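PDB 7BVC: integral membrane indolylacetylinositol arabinosyltransferase EmbB from Mycolicibacterium smegmatis MC2 155, which probably transfers arabinose units in the polymerisation of the arabinan of cell-wall arabinogalactan, as a membrane-embedded glycosyltransferase. Local coordinates for residues Q502-E507 with L571-T576. Sequence-based numbering, arbitrary orientation.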
loop_
_atom_site.group_PDB
_atom_site.type_symbol
_atom_site.label_atom_id
_atom_site.label_comp_id
_atom_site.label_asym_id
_atom_site.label_seq_id
_atom_site.Cartn_x
_atom_site.Cartn_y
_atom_site.Cartn_z
ATOM N N GLN B 502 9.798 7.432 -7.953
ATOM C CA GLN B 502 9.204 7.968 -6.728
ATOM C C GLN B 502 9.339 9.492 -6.672
ATOM O O GLN B 502 10.060 10.059 -5.850
ATOM C CB GLN B 502 9.813 7.308 -5.485
ATOM C CG GLN B 502 9.574 5.815 -5.405
ATOM C CD GLN B 502 8.125 5.446 -5.635
ATOM O OE1 GLN B 502 7.819 4.554 -6.424
ATOM N NE2 GLN B 502 7.222 6.116 -4.933
ATOM N N GLU B 503 8.630 10.137 -7.597
ATOM C CA GLU B 503 8.558 11.592 -7.666
ATOM C C GLU B 503 8.159 12.209 -6.329
ATOM O O GLU B 503 7.613 11.527 -5.458
ATOM C CB GLU B 503 7.580 12.004 -8.763
ATOM C CG GLU B 503 6.159 11.558 -8.505
ATOM C CD GLU B 503 5.875 10.158 -9.020
ATOM O OE1 GLU B 503 6.838 9.419 -9.307
ATOM O OE2 GLU B 503 4.686 9.796 -9.142
ATOM N N TRP B 504 8.413 13.512 -6.172
ATOM C CA TRP B 504 8.453 14.116 -4.843
ATOM C C TRP B 504 7.104 14.082 -4.136
ATOM O O TRP B 504 7.062 14.011 -2.903
ATOM C CB TRP B 504 8.961 15.555 -4.939
ATOM C CG TRP B 504 8.020 16.477 -5.637
ATOM C CD1 TRP B 504 7.984 16.757 -6.969
ATOM C CD2 TRP B 504 6.976 17.249 -5.036
ATOM N NE1 TRP B 504 6.981 17.654 -7.238
ATOM C CE2 TRP B 504 6.345 17.971 -6.066
ATOM C CE3 TRP B 504 6.510 17.397 -3.727
ATOM C CZ2 TRP B 504 5.277 18.828 -5.828
ATOM C CZ3 TRP B 504 5.450 18.247 -3.493
ATOM C CH2 TRP B 504 4.845 18.952 -4.538
ATOM N N TRP B 505 5.998 14.135 -4.874
ATOM C CA TRP B 505 4.692 14.166 -4.227
ATOM C C TRP B 505 4.244 12.800 -3.725
ATOM O O TRP B 505 3.106 12.672 -3.259
ATOM C CB TRP B 505 3.636 14.743 -5.172
ATOM C CG TRP B 505 3.389 13.946 -6.409
ATOM C CD1 TRP B 505 2.693 12.777 -6.509
ATOM C CD2 TRP B 505 3.804 14.278 -7.737
ATOM N NE1 TRP B 505 2.665 12.352 -7.813
ATOM C CE2 TRP B 505 3.337 13.259 -8.588
ATOM C CE3 TRP B 505 4.530 15.335 -8.289
ATOM C CZ2 TRP B 505 3.574 13.264 -9.958
ATOM C CZ3 TRP B 505 4.765 15.339 -9.648
ATOM C CH2 TRP B 505 4.289 14.311 -10.468
ATOM N N THR B 506 5.096 11.781 -3.816
ATOM C CA THR B 506 4.827 10.463 -3.259
ATOM C C THR B 506 5.543 10.273 -1.920
ATOM O O THR B 506 5.989 9.172 -1.585
ATOM C CB THR B 506 5.224 9.386 -4.272
ATOM O OG1 THR B 506 4.667 9.723 -5.546
ATOM C CG2 THR B 506 4.644 8.034 -3.894
ATOM N N GLU B 507 5.675 11.353 -1.148
ATOM C CA GLU B 507 6.439 11.299 0.092
ATOM C C GLU B 507 5.720 10.499 1.172
ATOM O O GLU B 507 6.373 9.853 1.998
ATOM C CB GLU B 507 6.726 12.719 0.582
ATOM C CG GLU B 507 7.321 12.806 1.976
ATOM C CD GLU B 507 8.699 12.183 2.063
ATOM O OE1 GLU B 507 9.431 12.218 1.054
ATOM O OE2 GLU B 507 9.050 11.659 3.139
ATOM N N LEU B 571 14.048 15.218 2.942
ATOM C CA LEU B 571 13.807 13.794 2.744
ATOM C C LEU B 571 12.901 13.509 1.554
ATOM O O LEU B 571 12.803 12.350 1.139
ATOM C CB LEU B 571 13.212 13.169 4.004
ATOM C CG LEU B 571 14.219 12.485 4.931
ATOM C CD1 LEU B 571 13.506 11.709 6.025
ATOM C CD2 LEU B 571 15.150 11.579 4.141
ATOM N N MET B 572 12.238 14.521 1.005
ATOM C CA MET B 572 11.596 14.390 -0.296
ATOM C C MET B 572 12.680 14.482 -1.369
ATOM O O MET B 572 13.879 14.498 -1.079
ATOM C CB MET B 572 10.514 15.450 -0.472
ATOM C CG MET B 572 9.584 15.597 0.715
ATOM S SD MET B 572 8.234 16.747 0.397
ATOM C CE MET B 572 9.126 18.139 -0.285
ATOM N N PHE B 573 12.265 14.510 -2.636
ATOM C CA PHE B 573 13.187 14.672 -3.756
ATOM C C PHE B 573 14.180 13.518 -3.852
ATOM O O PHE B 573 15.094 13.552 -4.681
ATOM C CB PHE B 573 13.938 16.004 -3.653
ATOM C CG PHE B 573 13.050 17.184 -3.392
ATOM C CD1 PHE B 573 11.942 17.424 -4.185
ATOM C CD2 PHE B 573 13.322 18.052 -2.351
ATOM C CE1 PHE B 573 11.123 18.508 -3.944
ATOM C CE2 PHE B 573 12.506 19.138 -2.106
ATOM C CZ PHE B 573 11.407 19.366 -2.904
ATOM N N THR B 574 14.016 12.500 -3.012
ATOM C CA THR B 574 14.899 11.348 -3.127
ATOM C C THR B 574 14.252 10.282 -4.004
ATOM O O THR B 574 13.040 10.061 -3.918
ATOM C CB THR B 574 15.214 10.762 -1.753
ATOM O OG1 THR B 574 13.995 10.420 -1.086
ATOM C CG2 THR B 574 15.985 11.765 -0.912
ATOM N N PRO B 575 15.038 9.617 -4.853
ATOM C CA PRO B 575 14.456 8.674 -5.821
ATOM C C PRO B 575 13.781 7.463 -5.193
ATOM O O PRO B 575 13.045 6.765 -5.900
ATOM C CB PRO B 575 15.664 8.253 -6.666
ATOM C CG PRO B 575 16.665 9.346 -6.474
ATOM C CD PRO B 575 16.482 9.803 -5.066
ATOM N N THR B 576 14.007 7.179 -3.915
ATOM C CA THR B 576 13.425 6.014 -3.263
ATOM C C THR B 576 12.888 6.396 -1.894
ATOM O O THR B 576 13.523 7.155 -1.158
ATOM C CB THR B 576 14.449 4.887 -3.108
ATOM O OG1 THR B 576 15.559 5.356 -2.334
ATOM C CG2 THR B 576 14.942 4.405 -4.464
#
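Trp504 and Phe573 mark the closest backbone approach of two irregular loop segments, 502-507 and 571-576: the CA atoms of these two residues are 4.9 Å apart, and Gln502 lies across from Pro575. The two aromatic side chains run side by side and point the same way. With its CG between the backbone N and the carbonyl carbon (chi1 68°), Trp504 lies alongside Phe573, and Trp504 CB touches Phe573 CD1 at 3.6 Å. The phenyl ring and the five-membered ring of the indole meet obliquely, with planes at 46° and centroids 5.9 Å apart. Trp505 CB covers one face of the indole. Met572 CB lies over one face of the Phe573 ring, and the methyl CE of Met572 comes within 4.4 Å of Trp504 CE3.

Glu507 crosses Met572 at about a right angle. A bend at chi2 (65°) turns the carboxylate of Glu507 onto Met572, with OE1 3.4 Å from Met572 CG. The same OE1 is close to Leu571 O, but both are acceptors and do not bond. Arg510 makes a salt bridge with OE2 and a weak hydrogen bond to Leu571 O, so its charge probably eases this approach. At the other end, Gln502 CB rests against Pro575 O at 3.3 Å. Gln502 O accepts a hydrogen bond from Lys577.

Van der Waals contact, apolar at Trp504, thus joins the loop between helices 485-497 and 509-512 to the one between helices 554-570 and 586-599. Both segments fall in the GT-C-type part of this Emb-family protein, which carries most of its predicted transmembrane helices. Glu507 also lines a cardiolipin pocket, so the junction adjoins bound lipid there.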